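Local coordinates for protein Alpha/beta hydrolase (Pseudomonas aeruginosa PAO1, PDB 4R1D) that probably acts as a lipase, the effector Tle4 of the H2 type VI secretion system, and is bound by its immunity protein Tli4, at residues V111-Q116 with W136-R141; T60-K65 with N210-N215; V51-G56 with I251-S256. All blocks are in the same frame, centred on the assembly; numbering follows the deposited sequence. Where two conformers were deposited one is given.

Contact 1: residues V111-Q116 with W136-R141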
loop_
_atom_site.group_PDB
_atom_site.type_symbol
_atom_site.label_atom_id
_atom_site.label_comp_id
_atom_site.label_asym_id
_atom_site.label_seq_id
_atom_site.Cartn_x
_atom_site.Cartn_y
_atom_site.Cartn_z
ATOM N N VAL A 111 1.350 9.081 0.647
ATOM C CA VAL A 111 0.303 8.633 -0.260
ATOM C C VAL A 111 -1.070 8.744 0.391
ATOM O O VAL A 111 -1.173 8.887 1.595
ATOM C CB VAL A 111 0.504 7.154 -0.712
ATOM C CG1 VAL A 111 1.829 6.984 -1.472
ATOM C CG2 VAL A 111 0.394 6.182 0.483
ATOM N N GLU A 112 -2.122 8.669 -0.422
ATOM C CA GLU A 112 -3.496 8.626 0.092
ATOM C C GLU A 112 -4.392 7.814 -0.837
ATOM O O GLU A 112 -4.077 7.612 -2.010
ATOM C CB GLU A 112 -4.072 10.040 0.252
ATOM C CG GLU A 112 -4.190 10.788 -1.063
ATOM C CD GLU A 112 -4.754 12.203 -0.920
ATOM O OE1 GLU A 112 -4.851 12.712 0.214
ATOM O OE2 GLU A 112 -5.088 12.800 -1.963
ATOM N N VAL A 113 -5.496 7.312 -0.303
ATOM C CA VAL A 113 -6.468 6.599 -1.122
ATOM C C VAL A 113 -6.890 7.409 -2.345
ATOM O O VAL A 113 -7.139 8.612 -2.245
ATOM C CB VAL A 113 -7.716 6.256 -0.311
ATOM C CG1 VAL A 113 -8.791 5.651 -1.215
ATOM C CG2 VAL A 113 -7.341 5.315 0.828
ATOM N N ASP A 114 -6.957 6.736 -3.490
ATOM C CA ASP A 114 -7.406 7.326 -4.753
ATOM C C ASP A 114 -8.706 6.640 -5.147
ATOM O O ASP A 114 -8.704 5.453 -5.467
ATOM C CB ASP A 114 -6.348 7.117 -5.848
ATOM C CG ASP A 114 -6.770 7.681 -7.207
ATOM O OD1 ASP A 114 -7.853 8.304 -7.304
ATOM O OD2 ASP A 114 -6.004 7.515 -8.186
ATOM N N ASP A 115 -9.808 7.386 -5.124
ATOM C CA ASP A 115 -11.118 6.816 -5.421
ATOM C C ASP A 115 -11.526 6.934 -6.885
ATOM O O ASP A 115 -12.680 6.672 -7.237
ATOM C CB ASP A 115 -12.199 7.417 -4.509
ATOM C CG ASP A 115 -12.476 8.879 -4.800
ATOM O OD1 ASP A 115 -11.747 9.487 -5.622
ATOM O OD2 ASP A 115 -13.437 9.418 -4.198
ATOM N N GLN A 116 -10.578 7.314 -7.743
ATOM C CA GLN A 116 -10.882 7.571 -9.145
ATOM C C GLN A 116 -10.508 6.425 -10.082
ATOM O O GLN A 116 -10.338 6.624 -11.287
ATOM C CB GLN A 116 -10.216 8.883 -9.583
ATOM C CG GLN A 116 -10.693 10.069 -8.762
ATOM C CD GLN A 116 -12.150 10.409 -9.046
ATOM O OE1 GLN A 116 -12.962 10.558 -8.132
ATOM N NE2 GLN A 116 -12.482 10.530 -10.320
ATOM N N TRP A 136 -16.366 2.513 -4.795
ATOM C CA TRP A 136 -15.986 1.268 -5.457
ATOM C C TRP A 136 -14.791 1.447 -6.402
ATOM O O TRP A 136 -14.186 0.466 -6.816
ATOM C CB TRP A 136 -17.160 0.672 -6.228
ATOM C CG TRP A 136 -18.311 0.202 -5.375
ATOM C CD1 TRP A 136 -18.601 0.554 -4.082
ATOM C CD2 TRP A 136 -19.334 -0.701 -5.786
ATOM N NE1 TRP A 136 -19.747 -0.100 -3.663
ATOM C CE2 TRP A 136 -20.212 -0.872 -4.694
ATOM C CE3 TRP A 136 -19.589 -1.389 -6.973
ATOM C CZ2 TRP A 136 -21.333 -1.699 -4.761
ATOM C CZ3 TRP A 136 -20.701 -2.215 -7.036
ATOM C CH2 TRP A 136 -21.559 -2.357 -5.937
ATOM N N GLY A 137 -14.458 2.698 -6.729
ATOM C CA GLY A 137 -13.319 2.971 -7.587
ATOM C C GLY A 137 -12.032 3.115 -6.793
ATOM O O GLY A 137 -11.009 3.532 -7.324
ATOM N N LYS A 138 -12.092 2.788 -5.509
ATOM C CA LYS A 138 -10.917 2.849 -4.643
ATOM C C LYS A 138 -10.070 1.591 -4.713
ATOM O O LYS A 138 -8.930 1.594 -4.255
ATOM C CB LYS A 138 -11.348 2.979 -3.187
ATOM C CG LYS A 138 -11.895 4.323 -2.782
ATOM C CD LYS A 138 -12.509 4.208 -1.404
ATOM C CE LYS A 138 -13.271 5.481 -1.018
ATOM N NZ LYS A 138 -13.847 5.375 0.357
ATOM N N VAL A 139 -10.641 0.509 -5.232
ATOM C CA VAL A 139 -10.024 -0.813 -5.091
ATOM C C VAL A 139 -9.904 -1.586 -6.405
ATOM O O VAL A 139 -10.583 -1.276 -7.386
ATOM C CB VAL A 139 -10.789 -1.684 -4.068
ATOM C CG1 VAL A 139 -10.749 -1.042 -2.698
ATOM C CG2 VAL A 139 -12.226 -1.910 -4.530
ATOM N N MET A 140 -9.043 -2.604 -6.406
ATOM C CA MET A 140 -8.801 -3.418 -7.594
ATOM C C MET A 140 -10.126 -3.926 -8.170
ATOM O O MET A 140 -10.914 -4.590 -7.486
ATOM C CB MET A 140 -7.876 -4.583 -7.242
ATOM C CG MET A 140 -7.375 -5.370 -8.431
ATOM S SD MET A 140 -6.192 -6.620 -7.891
ATOM C CE MET A 140 -5.705 -7.292 -9.475
ATOM N N ARG A 141 -10.374 -3.604 -9.432
ATOM C CA ARG A 141 -11.703 -3.841 -9.991
ATOM C C ARG A 141 -12.096 -5.316 -10.086
ATOM O O ARG A 141 -13.126 -5.721 -9.556
ATOM C CB ARG A 141 -11.859 -3.169 -11.355
ATOM C CG ARG A 141 -13.184 -3.534 -11.981
ATOM C CD ARG A 141 -13.716 -2.451 -12.869
ATOM N NE ARG A 141 -12.727 -1.970 -13.814
ATOM C CZ ARG A 141 -12.096 -2.725 -14.705
ATOM N NH1 ARG A 141 -12.329 -4.025 -14.769
ATOM N NH2 ARG A 141 -11.222 -2.168 -15.532
HETATM O O HOH W 1 -14.982 5.453 -5.967
#
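The contact between V113, D115 and K138 is apolar and rests on the lysine's methylenes. K138 CG is 3.7 Å from V113 CG1 and 3.6 Å from D115 CB, touching both with the root of its chain. With CG beside its own backbone N (chi1 -73°) and the rest extended, the lysine carries NZ past D115 to C206 O, which accepts a hydrogen bond, and its cation meets Y225. D115 OD2 stays 6.1 Å from K138 NZ, so these opposite charges are not paired.

Polar contact is weak or water-borne: K138 CA sends its hydrogen almost straight at D114 O (3.5 Å, 170° at H), and one water donates to D115 O at 2.9 Å and accepts from G137 N, bridging the two segments where G137, lacking a side chain, lets D115 O come near. R132 NH1 also bonds D115 O. Within 111-116, D114 OD1 takes Q116 N from above the carboxylate plane (2.9 Å), an Asx turn, while OD2 pairs with R73.

In the fold, 111-116 runs off strand 111-113, an edge strand of the small antiparallel sheet, next to 62-64. Segment 136-141 leads from helix 128-133 into helix 141-155, with M140 at its N-cap, and W136 and V139 pack against C206 of strand 201-206.

Contact 2: residues T60-K65 with N210-N215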
loop_
_atom_site.group_PDB
_atom_site.type_symbol
_atom_site.label_atom_id
_atom_site.label_comp_id
_atom_site.label_asym_id
_atom_site.label_seq_id
_atom_site.Cartn_x
_atom_site.Cartn_y
_atom_site.Cartn_z
ATOM N N THR A 60 -5.945 -1.358 -2.576
ATOM C CA THR A 60 -6.525 -0.025 -2.713
ATOM C C THR A 60 -5.630 0.859 -3.573
ATOM O O THR A 60 -4.420 0.894 -3.382
ATOM C CB THR A 60 -6.743 0.638 -1.322
ATOM O OG1 THR A 60 -7.614 -0.185 -0.520
ATOM C CG2 THR A 60 -7.343 2.059 -1.445
ATOM N N ASN A 61 -6.238 1.562 -4.519
ATOM C CA ASN A 61 -5.520 2.530 -5.354
ATOM C C ASN A 61 -4.968 3.681 -4.538
ATOM O O ASN A 61 -5.637 4.152 -3.620
ATOM C CB ASN A 61 -6.470 3.098 -6.406
ATOM C CG ASN A 61 -7.075 2.025 -7.287
ATOM O OD1 ASN A 61 -6.397 1.078 -7.687
ATOM N ND2 ASN A 61 -8.366 2.172 -7.601
ATOM N N LEU A 62 -3.772 4.162 -4.889
ATOM C CA LEU A 62 -3.139 5.255 -4.151
ATOM C C LEU A 62 -2.626 6.318 -5.100
ATOM O O LEU A 62 -2.213 6.021 -6.226
ATOM C CB LEU A 62 -1.937 4.755 -3.337
ATOM C CG LEU A 62 -2.187 3.560 -2.422
ATOM C CD1 LEU A 62 -0.863 3.095 -1.831
ATOM C CD2 LEU A 62 -3.191 3.923 -1.323
ATOM N N ARG A 63 -2.633 7.549 -4.618
ATOM C CA ARG A 63 -2.030 8.651 -5.336
ATOM C C ARG A 63 -1.121 9.401 -4.387
ATOM O O ARG A 63 -1.276 9.311 -3.171
ATOM C CB ARG A 63 -3.116 9.579 -5.886
ATOM C CG ARG A 63 -3.953 10.236 -4.796
ATOM C CD ARG A 63 -5.133 10.982 -5.402
ATOM N NE ARG A 63 -5.917 11.650 -4.365
ATOM C CZ ARG A 63 -7.220 11.887 -4.455
ATOM N NH1 ARG A 63 -7.899 11.481 -5.524
ATOM N NH2 ARG A 63 -7.848 12.502 -3.468
ATOM N N ASN A 64 -0.171 10.150 -4.938
ATOM C CA ASN A 64 0.715 10.955 -4.097
ATOM C C ASN A 64 -0.121 12.021 -3.380
ATOM O O ASN A 64 -0.941 12.690 -3.997
ATOM C CB ASN A 64 1.834 11.588 -4.945
ATOM C CG ASN A 64 2.776 12.469 -4.127
ATOM O OD1 ASN A 64 2.451 13.619 -3.822
ATOM N ND2 ASN A 64 3.969 11.939 -3.791
ATOM N N LYS A 65 0.066 12.154 -2.073
ATOM C CA LYS A 65 -0.774 13.012 -1.252
ATOM C C LYS A 65 -0.622 14.492 -1.604
ATOM O O LYS A 65 -1.594 15.257 -1.540
ATOM C CB LYS A 65 -0.477 12.771 0.235
ATOM C CG LYS A 65 -1.428 13.453 1.183
ATOM C CD LYS A 65 -0.926 13.378 2.635
ATOM C CE LYS A 65 -0.652 11.963 3.060
ATOM N NZ LYS A 65 -0.490 11.812 4.546
ATOM N N ASN A 210 -5.055 3.112 3.043
ATOM C CA ASN A 210 -3.650 3.225 2.726
ATOM C C ASN A 210 -2.926 2.022 3.314
ATOM O O ASN A 210 -2.570 2.024 4.484
ATOM C CB ASN A 210 -3.114 4.541 3.293
ATOM C CG ASN A 210 -1.607 4.667 3.176
ATOM O OD1 ASN A 210 -0.933 3.819 2.582
ATOM N ND2 ASN A 210 -1.069 5.762 3.726
ATOM N N TRP A 211 -2.745 0.994 2.491
ATOM C CA TRP A 211 -2.186 -0.285 2.947
ATOM C C TRP A 211 -0.691 -0.217 3.287
ATOM O O TRP A 211 -0.147 -1.136 3.893
ATOM C CB TRP A 211 -2.486 -1.397 1.926
ATOM C CG TRP A 211 -2.086 -1.039 0.527
ATOM C CD1 TRP A 211 -2.884 -0.488 -0.451
ATOM C CD2 TRP A 211 -0.785 -1.174 -0.046
ATOM N NE1 TRP A 211 -2.151 -0.288 -1.594
ATOM C CE2 TRP A 211 -0.860 -0.703 -1.373
ATOM C CE3 TRP A 211 0.437 -1.669 0.429
ATOM C CZ2 TRP A 211 0.243 -0.694 -2.229
ATOM C CZ3 TRP A 211 1.540 -1.659 -0.429
ATOM C CH2 TRP A 211 1.432 -1.173 -1.742
ATOM N N LEU A 212 -0.021 0.872 2.915
ATOM C CA LEU A 212 1.389 1.035 3.283
ATOM C C LEU A 212 1.570 1.396 4.755
ATOM O O LEU A 212 2.587 1.065 5.380
ATOM C CB LEU A 212 2.042 2.105 2.410
ATOM C CG LEU A 212 2.274 1.659 0.967
ATOM C CD1 LEU A 212 2.507 2.871 0.087
ATOM C CD2 LEU A 212 3.494 0.716 0.931
ATOM N N GLN A 213 0.594 2.099 5.316
ATOM C CA GLN A 213 0.716 2.523 6.695
ATOM C C GLN A 213 0.304 1.377 7.603
ATOM O O GLN A 213 -0.259 0.384 7.136
ATOM C CB GLN A 213 -0.180 3.731 6.958
ATOM C CG GLN A 213 -1.644 3.353 7.128
ATOM C CD GLN A 213 -2.547 4.565 7.175
ATOM O OE1 GLN A 213 -2.068 5.709 7.285
ATOM N NE2 GLN A 213 -3.856 4.334 7.083
ATOM N N SER A 214 0.575 1.517 8.902
ATOM C CA SER A 214 0.147 0.502 9.861
ATOM C C SER A 214 -1.347 0.268 9.784
ATOM O O SER A 214 -2.131 1.204 9.674
ATOM C CB SER A 214 0.494 0.897 11.301
ATOM O OG SER A 214 0.123 -0.147 12.186
ATOM N N ASN A 215 -1.746 -0.993 9.863
ATOM C CA ASN A 215 -3.152 -1.314 9.945
ATOM C C ASN A 215 -3.806 -0.718 11.182
ATOM O O ASN A 215 -5.015 -0.507 11.215
ATOM C CB ASN A 215 -3.335 -2.830 9.843
ATOM C CG ASN A 215 -2.869 -3.348 8.510
ATOM O OD1 ASN A 215 -1.838 -4.027 8.405
ATOM N ND2 ASN A 215 -3.589 -2.981 7.461
#
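T60 and W211 meet where the chain entering strand 62-64 faces a type I turn from N210 to Q213, the backbones coming no nearer than 7.0 Å, between the CA atoms of T60 and N210. That turn is doubly tied: Q213 N bonds N210 O, and N210 OD1 accepts from L212 N at 3.1 Å, an Asx turn in which the donor sits above the amide plane. N210 ND2 is taken by A108 O.

W211 carries the contact. Its CG sits between the backbone N and the carbonyl carbon (chi1 52°), which swings the indole toward T60. NE1 donates to T60 O at 3.1 Å with a bent 141° angle at the hydrogen; the oxygen lies in the ring plane and offers a lone pair, so this buried N-H is satisfied.

L62 comes in obliquely, CD1 3.6 Å from NE1 and 3.3 Å above the ring plane, displaced toward the rim. On that same side L212 CG rests above the indole, limiting with L62 the ring's movement, and L212 CD1 meets L62 CD1 at 3.9 Å.

The whole is buried packing of a small antiparallel sheet, strands 70-72, 62-64 and 111-113, against the loop joining strand 201-206 to helix 215-238 of the alpha/beta-hydrolase core, with S214 as that helix's N-cap.

Contact 3: residues V51-G56 with I251-S256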
loop_
_atom_site.group_PDB
_atom_site.type_symbol
_atom_site.label_atom_id
_atom_site.label_comp_id
_atom_site.label_asym_id
_atom_site.label_seq_id
_atom_site.Cartn_x
_atom_site.Cartn_y
_atom_site.Cartn_z
ATOM N N VAL A 51 -23.230 -2.104 4.655
ATOM C CA VAL A 51 -22.209 -3.139 4.597
ATOM C C VAL A 51 -20.916 -2.464 4.152
ATOM O O VAL A 51 -20.858 -1.919 3.061
ATOM C CB VAL A 51 -22.608 -4.240 3.609
ATOM C CG1 VAL A 51 -21.482 -5.256 3.439
ATOM C CG2 VAL A 51 -23.893 -4.934 4.104
ATOM N N ILE A 52 -19.885 -2.506 4.997
ATOM C CA ILE A 52 -18.624 -1.839 4.704
ATOM C C ILE A 52 -17.615 -2.874 4.230
ATOM O O ILE A 52 -17.226 -3.758 4.989
ATOM C CB ILE A 52 -18.032 -1.165 5.963
ATOM C CG1 ILE A 52 -19.101 -0.365 6.717
ATOM C CG2 ILE A 52 -16.830 -0.276 5.581
ATOM C CD1 ILE A 52 -19.729 0.768 5.916
ATOM N N PHE A 53 -17.195 -2.767 2.976
ATOM C CA PHE A 53 -16.249 -3.727 2.437
ATOM C C PHE A 53 -14.850 -3.182 2.640
ATOM O O PHE A 53 -14.566 -2.036 2.280
ATOM C CB PHE A 53 -16.520 -3.969 0.951
ATOM C CG PHE A 53 -15.642 -5.013 0.354
ATOM C CD1 PHE A 53 -15.957 -6.352 0.490
ATOM C CD2 PHE A 53 -14.486 -4.659 -0.322
ATOM C CE1 PHE A 53 -15.151 -7.323 -0.056
ATOM C CE2 PHE A 53 -13.671 -5.637 -0.875
ATOM C CZ PHE A 53 -14.010 -6.973 -0.728
ATOM N N ILE A 54 -13.992 -3.992 3.251
ATOM C CA ILE A 54 -12.630 -3.600 3.510
ATOM C C ILE A 54 -11.721 -4.533 2.722
ATOM O O ILE A 54 -11.696 -5.742 2.973
ATOM C CB ILE A 54 -12.293 -3.677 5.012
ATOM C CG1 ILE A 54 -13.351 -2.927 5.839
ATOM C CG2 ILE A 54 -10.861 -3.162 5.270
ATOM C CD1 ILE A 54 -13.110 -2.945 7.356
ATOM N N PRO A 55 -10.967 -3.974 1.770
ATOM C CA PRO A 55 -10.110 -4.743 0.867
ATOM C C PRO A 55 -8.840 -5.210 1.572
ATOM O O PRO A 55 -8.630 -4.907 2.740
ATOM C CB PRO A 55 -9.751 -3.732 -0.221
ATOM C CG PRO A 55 -9.759 -2.406 0.508
ATOM C CD PRO A 55 -10.876 -2.517 1.521
ATOM N N GLY A 56 -8.000 -5.939 0.848
ATOM C CA GLY A 56 -6.822 -6.523 1.451
ATOM C C GLY A 56 -5.502 -6.067 0.878
ATOM O O GLY A 56 -5.310 -4.900 0.518
ATOM N N ILE A 251 -22.176 -3.607 9.142
ATOM C CA ILE A 251 -21.561 -4.935 9.110
ATOM C C ILE A 251 -20.300 -4.843 8.274
ATOM O O ILE A 251 -20.337 -4.329 7.165
ATOM C CB ILE A 251 -22.508 -5.960 8.476
ATOM C CG1 ILE A 251 -23.785 -6.077 9.307
ATOM C CG2 ILE A 251 -21.822 -7.324 8.328
ATOM C CD1 ILE A 251 -24.910 -6.804 8.587
ATOM N N LEU A 252 -19.181 -5.327 8.802
ATOM C CA LEU A 252 -17.924 -5.316 8.047
ATOM C C LEU A 252 -17.793 -6.597 7.227
ATOM O O LEU A 252 -18.129 -7.679 7.708
ATOM C CB LEU A 252 -16.713 -5.212 8.993
ATOM C CG LEU A 252 -16.677 -4.029 9.959
ATOM C CD1 LEU A 252 -15.352 -3.971 10.715
ATOM C CD2 LEU A 252 -16.906 -2.718 9.202
ATOM N N VAL A 253 -17.320 -6.469 5.992
ATOM C CA VAL A 253 -16.978 -7.632 5.167
ATOM C C VAL A 253 -15.566 -7.365 4.678
ATOM O O VAL A 253 -15.309 -6.355 4.006
ATOM C CB VAL A 253 -17.955 -7.804 3.985
ATOM C CG1 VAL A 253 -17.506 -8.937 3.090
ATOM C CG2 VAL A 253 -19.385 -8.040 4.506
ATOM N N THR A 254 -14.630 -8.227 5.062
ATOM C CA THR A 254 -13.224 -7.946 4.813
ATOM C C THR A 254 -12.571 -8.974 3.910
ATOM O O THR A 254 -12.952 -10.145 3.891
ATOM C CB THR A 254 -12.413 -7.878 6.131
ATOM O OG1 THR A 254 -12.167 -9.200 6.619
ATOM C CG2 THR A 254 -13.179 -7.086 7.190
ATOM N N HIS A 255 -11.565 -8.522 3.173
ATOM C CA HIS A 255 -10.710 -9.426 2.401
ATOM C C HIS A 255 -9.278 -9.366 2.921
ATOM O O HIS A 255 -8.722 -8.283 3.126
ATOM C CB HIS A 255 -10.741 -9.026 0.930
ATOM C CG HIS A 255 -9.930 -9.906 0.029
ATOM N ND1 HIS A 255 -10.219 -11.239 -0.181
ATOM C CD2 HIS A 255 -8.843 -9.635 -0.723
ATOM C CE1 HIS A 255 -9.344 -11.746 -1.034
ATOM N NE2 HIS A 255 -8.506 -10.792 -1.384
ATOM N N SER A 256 -8.682 -10.525 3.153
ATOM C CA SER A 256 -7.236 -10.559 3.376
ATOM C C SER A 256 -6.833 -9.668 4.563
ATOM O O SER A 256 -7.452 -9.715 5.627
ATOM C CB SER A 256 -6.531 -10.111 2.083
ATOM O OG SER A 256 -5.113 -10.190 2.180
#
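The imidazole of H255 has G56 N near its plane at the edge, while S256 CB lies 3.6 Å above one face. The F53 ring meets V253 O obliquely, CD1 3.6 Å away, and both rings touch Y144 of helix 141-155. F53, V253 and H255 lie on neighbouring parallel strands, 51-54 and 251-255, in the central sheet of the alpha/beta-hydrolase fold, crossing at -20° in register from V51 with I251 to I54 with T254.

Four backbone hydrogen bonds alternate between the strands: I52 N to I251 O, V253 N to I52 O, I54 N to V253 O and H255 N to I54 O, the last 2.8 Å long and nearly along the C=O axis. On the face with V51, F53, I251 and V253, V51 CG1 meets V253 CG2 at 3.6 Å and helix 542-556 packs over I251 and V253. On the other face L252 CD2 reaches I52 CB at 3.8 Å, and T254 CG2 lies alongside I54 CB; T254 OG1 turns to H279.

The strand then ends in a sharp turn consistent with the nucleophile elbow of this fold. S256, within H-S-M-G-G, has the strained phi/psi of 58°/-134° usual for the hydrolase nucleophile, a role it probably fills. Its CB is 3.7 Å from G56 CA, and its OG, anti to the backbone N, is hydrogen-bonded to H535 NE2.

Along the chain the segments fall like brackets: 51-56 and 60-65 come first, then both halves of contact 1, then 210-215 and finally 251-256. Contacts 1 and 2 are closest, centres about 9 Å apart, sharing the small antiparallel sheet: R63 and E112 form a salt bridge between neighbouring strands, and N61 N probably bonds K138 O. Contact 3 lies in the central parallel sheet, with its centre about 14 Å from contact 1 and about 16 Å from contact 2. P55 joins the three, touching V139 and the T60 side chain. The small sheet and its loops thus pack beside the strand ends where the probable active site lies.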